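Local coordinates for protein aspartate aminotransferase (Thermotoga maritima, PDB 1O4S) that catalyses the pyridoxal-phosphate-dependent transfer of an amino group from L-aspartate to 2-oxoglutarate, giving oxaloacetate and L-glutamate, at residues E311-M316 / L329-R334; V338-R343 / G362-S367; A113-F118 / I142-G147; E20-K25 / S137-I142; E165-L170 / V200-K205. One frame throughout, in Å; residues are numbered along the deposited sequence.

Interaction 1 (E311-M316 / L329-R334)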
# COMPACT_ATOMS: atom_id res chain seq x y z
N GLU B 311 25.79 18.94 22.73
CA GLU B 311 26.86 19.76 23.31
C GLU B 311 27.14 20.98 22.43
O GLU B 311 27.23 22.09 22.90
CB GLU B 311 28.17 18.98 23.53
CG GLU B 311 29.33 19.92 23.94
CD GLU B 311 30.51 19.25 24.65
OE1 GLU B 311 31.42 20.01 25.10
OE2 GLU B 311 30.54 17.99 24.74
N ARG B 312 27.28 20.75 21.14
CA ARG B 312 27.63 21.81 20.22
C ARG B 312 26.62 22.97 20.19
O ARG B 312 27.00 24.14 20.24
CB ARG B 312 27.80 21.23 18.83
CG ARG B 312 28.51 22.11 17.88
CD ARG B 312 29.96 22.35 18.23
NE ARG B 312 30.69 22.19 16.99
CZ ARG B 312 30.79 23.11 16.02
NH1 ARG B 312 30.27 24.33 16.15
NH2 ARG B 312 31.46 22.79 14.92
N LEU B 313 25.34 22.62 20.15
CA LEU B 313 24.28 23.61 20.01
C LEU B 313 24.08 24.42 21.28
O LEU B 313 23.84 25.62 21.20
CB LEU B 313 22.96 22.96 19.59
CG LEU B 313 22.89 22.60 18.11
CD1 LEU B 313 21.65 21.76 17.82
CD2 LEU B 313 22.93 23.84 17.23
N LYS B 314 24.15 23.75 22.43
CA LYS B 314 24.20 24.39 23.76
C LYS B 314 25.25 25.52 23.80
O LYS B 314 24.94 26.67 24.15
CB LYS B 314 24.56 23.36 24.85
CG LYS B 314 23.40 22.51 25.39
CD LYS B 314 23.70 21.94 26.82
CE LYS B 314 23.54 23.01 27.95
NZ LYS B 314 23.71 22.50 29.36
N LYS B 315 26.47 25.15 23.43
CA LYS B 315 27.63 26.04 23.32
C LYS B 315 27.38 27.28 22.43
O LYS B 315 27.82 28.37 22.77
CB LYS B 315 28.81 25.19 22.79
CG LYS B 315 30.11 25.91 22.43
CD LYS B 315 31.23 24.85 22.24
CE LYS B 315 32.31 25.24 21.20
NZ LYS B 315 32.58 24.09 20.25
N MET B 316 26.66 27.10 21.33
CA MET B 316 26.30 28.20 20.42
C MET B 316 25.13 29.08 20.94
O MET B 316 24.72 30.05 20.27
CB MET B 316 25.89 27.62 19.06
CG MET B 316 26.98 26.89 18.29
SD MET B 316 26.33 25.81 16.90
CE MET B 316 25.17 27.00 16.23
N LEU B 329 16.62 16.78 16.20
CA LEU B 329 16.78 17.83 17.16
C LEU B 329 15.94 19.01 16.65
O LEU B 329 16.12 19.48 15.52
CB LEU B 329 18.26 18.17 17.33
CG LEU B 329 18.54 19.00 18.58
CD1 LEU B 329 19.86 18.62 19.24
CD2 LEU B 329 18.51 20.47 18.25
N PHE B 330 15.01 19.48 17.48
CA PHE B 330 14.07 20.52 17.09
C PHE B 330 14.43 21.83 17.82
O PHE B 330 14.06 22.03 18.97
CB PHE B 330 12.66 20.05 17.44
CG PHE B 330 11.56 20.69 16.62
CD1 PHE B 330 10.50 21.32 17.24
CD2 PHE B 330 11.56 20.62 15.23
CE1 PHE B 330 9.49 21.89 16.50
CE2 PHE B 330 10.57 21.17 14.49
CZ PHE B 330 9.52 21.81 15.11
N PHE B 331 15.17 22.72 17.16
CA PHE B 331 15.64 23.91 17.87
C PHE B 331 14.93 25.20 17.48
O PHE B 331 14.24 25.25 16.48
CB PHE B 331 17.18 24.04 17.84
CG PHE B 331 17.80 24.32 16.48
CD1 PHE B 331 18.25 23.27 15.67
CD2 PHE B 331 18.03 25.62 16.06
CE1 PHE B 331 18.90 23.53 14.44
CE2 PHE B 331 18.66 25.89 14.83
CZ PHE B 331 19.10 24.84 14.02
N LYS B 332 15.11 26.22 18.31
CA LYS B 332 14.39 27.48 18.20
C LYS B 332 15.19 28.46 17.34
O LYS B 332 16.41 28.62 17.52
CB LYS B 332 14.16 28.05 19.60
CG LYS B 332 13.22 29.25 19.70
CD LYS B 332 11.77 28.89 20.08
CE LYS B 332 10.86 30.13 20.04
NZ LYS B 332 10.31 30.40 18.67
N VAL B 333 14.51 29.06 16.38
CA VAL B 333 15.11 30.06 15.51
C VAL B 333 14.38 31.41 15.69
O VAL B 333 13.22 31.45 16.08
CB VAL B 333 15.09 29.60 14.01
CG1 VAL B 333 15.97 28.38 13.80
CG2 VAL B 333 13.66 29.33 13.50
N ARG B 334 15.09 32.50 15.43
CA ARG B 334 14.47 33.81 15.42
C ARG B 334 13.72 33.99 14.10
O ARG B 334 14.14 33.46 13.07
CB ARG B 334 15.50 34.93 15.62
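Leu-329 meets Leu-313 where strand 328-332, at one margin of the four-stranded sheet in the smaller domain of this fold-type-I aminotransferase, packs against the last turns of helix 296-315. The two side chains reach toward each other tip to tip: Leu-329 CD2 comes to 3.4 Å from Leu-313 CD1, tighter than usual carbon contact, while Leu-329 CD1 stays 3.9 Å from that same methyl. One methyl of the helix is therefore held against both prongs of the leucine fork. Leu-329 also packs on Val-309 and Val-310 of the helix, so it lies along the helix flank.

The next residue, Phe-330, turns to the other side of the strand, where its ring meets Phe-363 with the planes about 5° apart and touches Arg-365. Phe-331 returns to the helix side, as strand alternation requires, and Leu-313 CD1 approaches its ring obliquely. Past it, Lys-332 leaves the interface and gives its NZ to Gly-362 O.

No hydrogen bond crosses between the segments, and the three touching residues are all buried, so the joint is wholly apolar. Leu-313 extends it to Leu-379 of helix 372-386. The longer of its two links to the strand runs from Leu-313 CD1 to Phe-331 CD1, 4.3 Å.

Interaction 2 (V338-R343 / G362-S367); sequences VKFCER and GFVRLS. With SO4 (sulfate ion), chain K.
Helix 337-348 packs on strand 363-367 with its closest backbone approach between Cys-341 and Val-364, whose CA atoms lie 7.7 Å apart, far enough for one layer of side chains to fill the gap. That layer converges on a single methyl, Val-364 CG2. Cys-341 SG stands 3.2 Å from this CG2; the short separation, with the valine away from a staggered torsion (chi1 135°), may reflect its modelled rotamer and is doubtful as evidence of tight packing. The ring of Phe-340 comes in from the neighbouring helix position, across the valine at about a right angle, with CD2 4.1 Å from CG2 and neither face nor edge squarely presented. Its further contacts are with Phe-385, edge-to-face, and Leu-386, both on helix 372-386.

On the strand, Arg-365 points away from the helix. Its chain bends at chi3 and presents the guanidinium edge to a sulfate ion, whose sulfur lies in the guanidinium plane. Arg-365 NH1 donates to sulfate O1 at 2.9 Å and Arg-365 NH2 to sulfate O3 at 3.0 Å, with N-H...O angles of 161° and 168°. The two nearly straight bonds hold the anion at the guanidinium edge. Asn-185 also contributes: its ND2 binds the sulfate, and its OD1 accepts a bond from Arg-365 NH1. The sulfate probably comes from the crystallisation liquor, and its setting is consistent with the L-aspartate carboxylate site of class I aminotransferases, built on a strand whose reverse side is covered by a helix.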
# COMPACT_ATOMS: atom_id res chain seq x y z
N VAL B 338 10.66 28.99 7.86
CA VAL B 338 10.77 28.74 6.43
C VAL B 338 11.87 29.58 5.82
O VAL B 338 12.70 29.07 5.08
CB VAL B 338 9.47 29.03 5.66
CG1 VAL B 338 9.68 28.80 4.16
CG2 VAL B 338 8.33 28.17 6.17
N LYS B 339 11.88 30.88 6.11
CA LYS B 339 12.92 31.76 5.61
C LYS B 339 14.28 31.40 6.20
O LYS B 339 15.28 31.45 5.51
CB LYS B 339 12.60 33.23 5.89
CG LYS B 339 11.28 33.74 5.25
CD LYS B 339 11.12 35.29 5.47
CE LYS B 339 9.71 35.85 5.12
NZ LYS B 339 9.66 37.37 5.26
N PHE B 340 14.31 31.05 7.48
CA PHE B 340 15.55 30.58 8.11
C PHE B 340 16.19 29.46 7.29
O PHE B 340 17.40 29.48 7.03
CB PHE B 340 15.30 30.10 9.55
CG PHE B 340 16.57 29.72 10.30
CD1 PHE B 340 17.13 30.60 11.22
CD2 PHE B 340 17.19 28.48 10.09
CE1 PHE B 340 18.29 30.26 11.93
CE2 PHE B 340 18.36 28.14 10.79
CZ PHE B 340 18.91 29.02 11.72
N CYS B 341 15.38 28.51 6.86
CA CYS B 341 15.87 27.32 6.16
C CYS B 341 16.23 27.62 4.71
O CYS B 341 17.16 27.00 4.18
CB CYS B 341 14.84 26.22 6.20
SG CYS B 341 14.62 25.55 7.85
N GLU B 342 15.50 28.55 4.09
CA GLU B 342 15.76 28.96 2.71
C GLU B 342 17.13 29.63 2.61
O GLU B 342 17.90 29.36 1.70
CB GLU B 342 14.66 29.94 2.20
CG GLU B 342 13.37 29.24 1.77
CD GLU B 342 12.26 30.20 1.32
OE1 GLU B 342 12.42 31.45 1.43
OE2 GLU B 342 11.20 29.70 0.84
N ARG B 343 17.42 30.48 3.58
CA ARG B 343 18.62 31.29 3.60
C ARG B 343 19.84 30.47 3.97
O ARG B 343 20.90 30.64 3.40
CB ARG B 343 18.46 32.42 4.59
CG ARG B 343 17.42 33.45 4.19
CD ARG B 343 17.14 34.54 5.22
NE ARG B 343 15.84 35.17 4.92
CZ ARG B 343 15.66 36.33 4.29
NH1 ARG B 343 16.69 37.09 3.91
NH2 ARG B 343 14.41 36.77 4.07
N GLY B 362 8.66 28.81 14.12
CA GLY B 362 9.73 29.33 14.94
C GLY B 362 10.71 28.28 15.42
O GLY B 362 11.49 28.53 16.34
N PHE B 363 10.67 27.11 14.81
CA PHE B 363 11.57 26.00 15.12
C PHE B 363 12.07 25.42 13.81
O PHE B 363 11.50 25.65 12.75
CB PHE B 363 10.84 24.91 15.90
CG PHE B 363 10.61 25.24 17.35
CD1 PHE B 363 9.45 25.93 17.75
CD2 PHE B 363 11.53 24.85 18.32
CE1 PHE B 363 9.22 26.23 19.10
CE2 PHE B 363 11.31 25.14 19.67
CZ PHE B 363 10.16 25.84 20.07
N VAL B 364 13.14 24.67 13.90
CA VAL B 364 13.71 23.96 12.74
C VAL B 364 14.10 22.53 13.20
O VAL B 364 14.43 22.33 14.38
CB VAL B 364 14.84 24.86 12.17
CG1 VAL B 364 16.06 24.15 11.85
CG2 VAL B 364 14.32 25.70 10.99
N ARG B 365 13.99 21.53 12.31
CA ARG B 365 14.37 20.15 12.60
C ARG B 365 15.66 19.79 11.90
O ARG B 365 15.77 19.91 10.68
CB ARG B 365 13.29 19.15 12.17
CG ARG B 365 13.52 17.77 12.73
CD ARG B 365 12.65 16.73 12.14
NE ARG B 365 13.09 16.32 10.81
CZ ARG B 365 12.44 15.43 10.08
NH1 ARG B 365 11.35 14.85 10.56
NH2 ARG B 365 12.89 15.12 8.86
N LEU B 366 16.63 19.35 12.70
CA LEU B 366 17.91 18.85 12.25
C LEU B 366 17.96 17.31 12.46
O LEU B 366 17.64 16.78 13.52
CB LEU B 366 19.03 19.62 12.98
CG LEU B 366 20.49 19.22 12.75
CD1 LEU B 366 21.41 20.33 13.16
CD2 LEU B 366 20.86 17.90 13.50
N SER B 367 18.34 16.59 11.42
CA SER B 367 18.52 15.15 11.53
C SER B 367 19.98 14.88 11.70
O SER B 367 20.82 15.51 11.03
CB SER B 367 18.03 14.42 10.27
OG SER B 367 16.67 14.72 10.07
S SO4 K . 10.13 12.85 7.74
O1 SO4 K . 10.39 12.52 9.15
O2 SO4 K . 8.99 13.77 7.72
O3 SO4 K . 11.29 13.42 7.01
O4 SO4 K . 9.83 11.60 7.07

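Interaction 3 (A113-F118 / I142-G147); sequences ALFNAF and IILAGG
Phe-118 and Ile-142 make the one CH-pi interaction between these segments, an arrangement in which the isoleucine CG1 sits over the centre of the ring. CG1 is 3.5 Å from the ring centroid and only 8° off the normal, and it lies nearly evenly from all six ring carbons, the nearest being Phe-118 CZ at 3.6 Å. Ile-142 CD1 continues across the same ring toward CZ, at 3.9 Å.

Two further apolar contacts accompany it. At the root of the same phenylalanine, Phe-118 CB meets Ala-145 CB at 3.8 Å, and the small alanine side chain lets the backbones close to 6.0 Å between the CA atoms of these two residues. One turn earlier, Phe-115 has CG anti to its amide nitrogen (chi1 179°), which swings the ring edge to Leu-144, where Phe-115 CE2 is 4.0 Å from Leu-144 CB.

Backbone hydrogen bonding ends helix 138-144 right here: Gly-147 N binds Ile-142 O and Gly-146 N binds Ile-143 O, a Schellman motif with Gly-146 at positive phi. The second subunit joins in, Arg-17 of that chain bonding Ala-145 O and its Ile-271 packing on Leu-144.

With no hydrogen bond between the segments and every touching residue buried, the contact between 113-118 and 142-147 rests on buried apolar surface and close fit, while polar bonds serve the helix terminus and the dimer.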
# COMPACT_ATOMS: atom_id res chain seq x y z
N ALA B 113 0.40 0.81 8.41
CA ALA B 113 -0.23 0.37 9.65
C ALA B 113 -1.06 1.50 10.21
O ALA B 113 -2.21 1.27 10.64
CB ALA B 113 0.75 -0.10 10.64
N LEU B 114 -0.53 2.72 10.19
CA LEU B 114 -1.25 3.89 10.66
C LEU B 114 -2.51 4.13 9.81
O LEU B 114 -3.59 4.28 10.32
CB LEU B 114 -0.33 5.12 10.65
CG LEU B 114 0.81 5.15 11.71
CD1 LEU B 114 2.13 5.89 11.28
CD2 LEU B 114 0.27 5.76 13.06
N PHE B 115 -2.36 4.16 8.49
CA PHE B 115 -3.49 4.40 7.62
C PHE B 115 -4.60 3.37 7.82
O PHE B 115 -5.79 3.73 7.93
CB PHE B 115 -3.03 4.40 6.16
CG PHE B 115 -4.14 4.63 5.20
CD1 PHE B 115 -4.54 3.63 4.33
CD2 PHE B 115 -4.81 5.84 5.17
CE1 PHE B 115 -5.62 3.82 3.45
CE2 PHE B 115 -5.89 6.03 4.29
CZ PHE B 115 -6.27 5.01 3.42
N ASN B 116 -4.21 2.10 7.89
CA ASN B 116 -5.15 1.00 8.14
C ASN B 116 -5.90 1.15 9.46
O ASN B 116 -7.08 0.83 9.52
CB ASN B 116 -4.48 -0.37 8.13
CG ASN B 116 -3.99 -0.81 6.75
OD1 ASN B 116 -4.30 -0.21 5.71
ND2 ASN B 116 -3.24 -1.90 6.76
N ALA B 117 -5.22 1.63 10.51
CA ALA B 117 -5.85 1.91 11.81
C ALA B 117 -6.95 2.96 11.71
O ALA B 117 -8.08 2.77 12.21
CB ALA B 117 -4.78 2.35 12.85
N PHE B 118 -6.64 4.05 11.03
CA PHE B 118 -7.61 5.12 10.85
C PHE B 118 -8.79 4.63 10.02
O PHE B 118 -9.92 4.92 10.33
CB PHE B 118 -6.94 6.32 10.22
CG PHE B 118 -5.87 6.94 11.10
CD1 PHE B 118 -6.10 7.17 12.46
CD2 PHE B 118 -4.64 7.34 10.57
CE1 PHE B 118 -5.13 7.75 13.26
CE2 PHE B 118 -3.68 7.94 11.35
CZ PHE B 118 -3.92 8.14 12.69
N ILE B 142 -5.61 10.78 8.40
CA ILE B 142 -6.88 10.91 9.10
C ILE B 142 -7.90 11.56 8.18
O ILE B 142 -9.03 11.11 8.13
CB ILE B 142 -6.73 11.71 10.43
CG1 ILE B 142 -5.85 10.91 11.39
CG2 ILE B 142 -8.09 12.05 11.02
CD1 ILE B 142 -5.09 11.80 12.38
N ILE B 143 -7.47 12.61 7.46
CA ILE B 143 -8.31 13.24 6.43
C ILE B 143 -8.79 12.23 5.38
O ILE B 143 -9.96 12.16 5.09
CB ILE B 143 -7.57 14.41 5.68
CG1 ILE B 143 -7.31 15.64 6.58
CG2 ILE B 143 -8.39 14.84 4.48
CD1 ILE B 143 -8.30 15.82 7.64
N LEU B 144 -7.86 11.45 4.82
CA LEU B 144 -8.20 10.46 3.80
C LEU B 144 -9.19 9.42 4.32
O LEU B 144 -10.05 8.95 3.57
CB LEU B 144 -6.95 9.76 3.29
CG LEU B 144 -6.05 10.60 2.42
CD1 LEU B 144 -4.86 9.71 2.10
CD2 LEU B 144 -6.75 11.09 1.17
N ALA B 145 -9.08 9.10 5.61
CA ALA B 145 -10.00 8.17 6.26
C ALA B 145 -11.36 8.77 6.66
O ALA B 145 -12.18 8.06 7.18
CB ALA B 145 -9.32 7.50 7.47
N GLY B 146 -11.60 10.05 6.43
CA GLY B 146 -12.88 10.65 6.73
C GLY B 146 -12.98 11.27 8.12
O GLY B 146 -14.04 11.75 8.50
N GLY B 147 -11.91 11.23 8.89
CA GLY B 147 -11.92 11.75 10.25
C GLY B 147 -11.59 13.22 10.29
O GLY B 147 -11.26 13.83 9.27

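Interaction 4 (E20-K25 / S137-I142)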
# COMPACT_ATOMS: atom_id res chain seq x y z
N GLU B 20 -8.34 18.90 0.71
CA GLU B 20 -8.35 18.97 2.17
C GLU B 20 -7.03 18.56 2.81
O GLU B 20 -6.82 18.84 3.98
CB GLU B 20 -9.52 18.15 2.76
CG GLU B 20 -10.89 18.80 2.54
CD GLU B 20 -12.08 17.85 2.64
OE1 GLU B 20 -13.19 18.28 2.22
OE2 GLU B 20 -11.96 16.69 3.13
N ILE B 21 -6.14 17.91 2.05
CA ILE B 21 -4.84 17.51 2.57
C ILE B 21 -3.94 18.73 2.64
O ILE B 21 -3.81 19.44 1.65
CB ILE B 21 -4.16 16.44 1.68
CG1 ILE B 21 -4.84 15.09 1.88
CG2 ILE B 21 -2.68 16.29 2.05
CD1 ILE B 21 -4.45 14.07 0.85
N PRO B 22 -3.28 18.97 3.78
CA PRO B 22 -2.40 20.14 3.89
C PRO B 22 -1.27 20.14 2.82
O PRO B 22 -0.77 19.09 2.42
CB PRO B 22 -1.83 20.05 5.33
CG PRO B 22 -2.20 18.69 5.84
CD PRO B 22 -3.33 18.18 5.03
N ILE B 23 -0.93 21.35 2.35
CA ILE B 23 0.13 21.54 1.34
C ILE B 23 1.50 21.27 1.98
O ILE B 23 1.73 21.55 3.17
CB ILE B 23 0.08 23.01 0.68
CG1 ILE B 23 -1.32 23.38 0.17
CG2 ILE B 23 1.09 23.13 -0.48
CD1 ILE B 23 -1.49 24.89 -0.21
N SER B 24 2.40 20.68 1.18
CA SER B 24 3.80 20.56 1.56
C SER B 24 4.49 21.92 1.78
O SER B 24 4.47 22.77 0.88
CB SER B 24 4.55 19.82 0.46
OG SER B 24 5.82 19.42 0.93
N LYS B 25 5.09 22.11 2.97
CA LYS B 25 5.99 23.26 3.24
C LYS B 25 7.45 22.91 2.90
O LYS B 25 8.34 23.75 3.04
CB LYS B 25 5.93 23.72 4.71
CG LYS B 25 4.73 24.59 5.09
CD LYS B 25 3.64 23.79 5.83
CE LYS B 25 2.51 24.70 6.40
NZ LYS B 25 2.98 26.04 6.89
N SER B 137 2.54 13.13 8.22
CA SER B 137 1.65 12.22 7.48
C SER B 137 0.36 11.87 8.19
O SER B 137 -0.61 11.43 7.58
CB SER B 137 2.41 10.93 7.09
OG SER B 137 2.91 11.02 5.75
N TYR B 138 0.34 12.07 9.50
CA TYR B 138 -0.79 11.65 10.30
C TYR B 138 -2.10 12.32 9.87
O TYR B 138 -3.16 11.67 9.74
CB TYR B 138 -0.53 11.99 11.78
CG TYR B 138 0.57 11.23 12.48
CD1 TYR B 138 0.80 9.87 12.25
CD2 TYR B 138 1.37 11.88 13.43
CE1 TYR B 138 1.78 9.19 12.94
CE2 TYR B 138 2.36 11.22 14.11
CZ TYR B 138 2.56 9.87 13.89
OH TYR B 138 3.54 9.22 14.60
N ILE B 139 -2.04 13.64 9.69
CA ILE B 139 -3.22 14.42 9.40
C ILE B 139 -3.74 14.07 7.99
O ILE B 139 -4.92 13.81 7.84
CB ILE B 139 -2.92 15.94 9.62
CG1 ILE B 139 -2.85 16.19 11.14
CG2 ILE B 139 -3.98 16.83 8.95
CD1 ILE B 139 -2.42 17.60 11.57
N PRO B 140 -2.88 14.07 6.98
CA PRO B 140 -3.28 13.55 5.68
C PRO B 140 -4.02 12.21 5.78
O PRO B 140 -5.07 12.10 5.17
CB PRO B 140 -1.96 13.43 4.95
CG PRO B 140 -1.21 14.66 5.46
CD PRO B 140 -1.51 14.63 6.93
N GLN B 141 -3.53 11.28 6.60
CA GLN B 141 -4.13 9.94 6.71
C GLN B 141 -5.50 10.00 7.35
O GLN B 141 -6.46 9.37 6.87
CB GLN B 141 -3.22 9.00 7.50
CG GLN B 141 -1.93 8.64 6.81
CD GLN B 141 -1.06 7.72 7.63
OE1 GLN B 141 -1.19 7.68 8.85
NE2 GLN B 141 -0.18 6.97 6.98
N ILE B 142 -5.61 10.78 8.40
CA ILE B 142 -6.88 10.91 9.10
C ILE B 142 -7.90 11.56 8.18
O ILE B 142 -9.03 11.11 8.13
CB ILE B 142 -6.73 11.71 10.43
CG1 ILE B 142 -5.85 10.91 11.39
CG2 ILE B 142 -8.09 12.05 11.02
CD1 ILE B 142 -5.09 11.80 12.38
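Pro-140 meets both Ile-21 and Pro-22, joining the N-terminal arm that leads to helix 27-38 to the first turn of helix 138-144 in the large, cofactor-binding domain of the aminotransferase fold. The backbones come close, with 5.3 Å between the CA atoms of Ile-21 and Pro-140. Proline suits this position: the first helical bond inside the segment runs from Gln-141 N to Ser-137 O, so the missing N-H of Pro-140 costs the helix nothing.

The Pro-140 ring offers its CB-CG side to the arm. Ile-21 crosses it at about a right angle with its CG2 branch, which rests 4.1 Å from both CB and CG of Pro-140; CG2 is the branch anti to the isoleucine nitrogen, CG1 being turned beside that nitrogen (chi1 -74°). His-274 of the second subunit packs on both Ile-21 and Pro-140, placing them at the dimer interface, while Tyr-138, just before Ile-139 and Pro-140, touches the pyridoxal phosphate and bonds Asp-213 OD2 through its OH.

Pro-22, more exposed, lays the CG-CD side of its ring against two neighbours, crossing Pro-140 at about a right angle and Ile-139 obliquely. Pro-22 CD lies 4.1 Å from Pro-140 CG, and Pro-22 CG reaches Ile-139 CG2 at 4.0 Å.

Interaction 5 (E165-L170 / V200-K205); sequences EEVEGL and VRLAKK
Leu-202 is wedged against Val-167 and Glu-168, its two methyls dividing the work. Leu-202 CD1 lies 4.0 Å from Val-167 CG1 and equally far from Glu-168 CB, which puts it in the angle between the roots of these two side chains on helix 164-170. The other methyl, CD2, sits against the middle of the glutamate chain, 3.5 Å from Glu-168 CG and 3.5 Å from Glu-168 CD, nearer the carboxylate carbon than either of its oxygens.

The extended glutamate (chi1 -172°) passes obliquely over Leu-202 CD2, so that CB, CG and CD all touch that methyl. Its aliphatic part thus shields the leucine while its carboxylate is carried outward to the more exposed side, where Lys-205 crosses it at about a right angle. The lysine bends at its last torsion (chi4 90°), so that its CE, not its nitrogen, makes the closest approach, 3.4 Å from Glu-168 OE1. With Lys-205 NZ 4.1 Å from Glu-168 OE1, the pair falls beyond a salt bridge, though the opposite charges probably attract weakly.

The short helix axes run nearly parallel, 18° apart and 11.2 Å at closest approach, as expected of neighbouring helices in an alternating beta-alpha fold. Strand 175-180 follows helix 164-170 and precedes helix 193-206. Leu-170 packs on strand 148-153, and Ala-203 on strand 209-213, so the pair spans part of the central sheet; Val-200 adds contacts to helix 228-231.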
# COMPACT_ATOMS: atom_id res chain seq x y z
N GLU B 165 -4.39 16.45 31.72
CA GLU B 165 -5.43 17.29 32.24
C GLU B 165 -6.17 17.95 31.05
O GLU B 165 -7.38 17.79 30.90
CB GLU B 165 -4.76 18.31 33.20
CG GLU B 165 -3.70 17.71 34.20
CD GLU B 165 -2.27 17.41 33.64
OE1 GLU B 165 -1.66 18.21 32.89
OE2 GLU B 165 -1.69 16.35 33.99
N GLU B 166 -5.40 18.61 30.19
CA GLU B 166 -5.88 19.30 28.98
C GLU B 166 -6.45 18.38 27.91
O GLU B 166 -7.26 18.80 27.10
CB GLU B 166 -4.72 20.15 28.40
CG GLU B 166 -4.78 20.57 26.92
CD GLU B 166 -3.70 21.61 26.57
OE1 GLU B 166 -3.50 22.55 27.38
OE2 GLU B 166 -3.05 21.51 25.50
N VAL B 167 -6.01 17.12 27.91
CA VAL B 167 -6.53 16.13 26.96
C VAL B 167 -7.95 15.71 27.33
O VAL B 167 -8.81 15.59 26.46
CB VAL B 167 -5.61 14.88 26.85
CG1 VAL B 167 -6.30 13.72 26.13
CG2 VAL B 167 -4.30 15.23 26.13
N GLU B 168 -8.19 15.47 28.62
CA GLU B 168 -9.52 15.08 29.07
C GLU B 168 -10.49 16.22 28.82
O GLU B 168 -11.66 15.99 28.49
CB GLU B 168 -9.53 14.72 30.56
CG GLU B 168 -10.87 14.12 30.98
CD GLU B 168 -10.91 13.62 32.41
OE1 GLU B 168 -11.99 13.10 32.81
OE2 GLU B 168 -9.89 13.73 33.12
N GLY B 169 -9.98 17.44 28.99
CA GLY B 169 -10.74 18.65 28.80
C GLY B 169 -11.30 18.77 27.40
O GLY B 169 -12.38 19.33 27.23
N LEU B 170 -10.58 18.21 26.42
CA LEU B 170 -10.96 18.28 24.99
C LEU B 170 -11.79 17.12 24.48
O LEU B 170 -12.31 17.20 23.39
CB LEU B 170 -9.72 18.37 24.08
CG LEU B 170 -8.78 19.57 24.24
CD1 LEU B 170 -7.66 19.47 23.21
CD2 LEU B 170 -9.53 20.92 24.12
N VAL B 200 -4.11 5.79 29.44
CA VAL B 200 -4.71 4.46 29.44
C VAL B 200 -5.94 4.39 30.37
O VAL B 200 -6.89 3.66 30.08
CB VAL B 200 -3.64 3.40 29.88
CG1 VAL B 200 -4.30 2.09 30.37
CG2 VAL B 200 -2.69 3.13 28.78
N ARG B 201 -5.92 5.13 31.48
CA ARG B 201 -7.09 5.27 32.35
C ARG B 201 -8.20 6.00 31.62
O ARG B 201 -9.33 5.55 31.60
CB ARG B 201 -6.76 6.02 33.65
CG ARG B 201 -6.11 5.18 34.74
CD ARG B 201 -6.08 5.86 36.14
NE ARG B 201 -5.11 6.97 36.23
CZ ARG B 201 -3.78 6.83 36.40
NH1 ARG B 201 -3.22 5.62 36.51
NH2 ARG B 201 -3.01 7.92 36.45
N LEU B 202 -7.86 7.15 31.03
CA LEU B 202 -8.83 7.94 30.26
C LEU B 202 -9.51 7.16 29.14
O LEU B 202 -10.69 7.38 28.89
CB LEU B 202 -8.16 9.14 29.58
CG LEU B 202 -8.10 10.50 30.25
CD1 LEU B 202 -7.58 11.52 29.21
CD2 LEU B 202 -9.47 10.92 30.79
N ALA B 203 -8.76 6.27 28.48
CA ALA B 203 -9.28 5.49 27.35
C ALA B 203 -10.34 4.47 27.77
O ALA B 203 -11.31 4.24 27.04
CB ALA B 203 -8.11 4.79 26.62
N LYS B 204 -10.14 3.83 28.92
CA LYS B 204 -11.12 2.89 29.51
C LYS B 204 -12.42 3.62 29.90
O LYS B 204 -13.52 3.22 29.52
CB LYS B 204 -10.49 2.18 30.74
CG LYS B 204 -11.49 1.40 31.66
CD LYS B 204 -11.32 -0.14 31.65
CE LYS B 204 -10.41 -0.66 32.79
NZ LYS B 204 -11.10 -0.69 34.12
N LYS B 205 -12.24 4.72 30.63
CA LYS B 205 -13.32 5.60 31.13
C LYS B 205 -14.15 6.27 30.03
O LYS B 205 -15.38 6.19 30.03
CB LYS B 205 -12.65 6.68 32.01
CG LYS B 205 -13.51 7.78 32.60
CD LYS B 205 -12.67 8.52 33.67
CE LYS B 205 -13.02 10.00 33.85
NZ LYS B 205 -14.07 10.22 34.87

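Starting at the N terminus, interaction 4 closes the longest loop, bringing the arm at 20-25 to helix 138-144. Interaction 3 opens within that loop, at 113-118, but closes beyond it, at 142-147, so the two cross; they share Ile-142 and both touch the second subunit. Interaction 5 follows in series, pairing two helices beside the seven-stranded sheet about 21 Å, centre to centre, from interaction 3. Interactions 1 and 2 close short loops, one after the other, near the C terminus. They meet through adjacent strands 328-332 and 363-367, bonded by Phe-331 O to Val-364 N, and add helices 296-315 and 337-348 to the four-stranded sheet. None of the five nests in another.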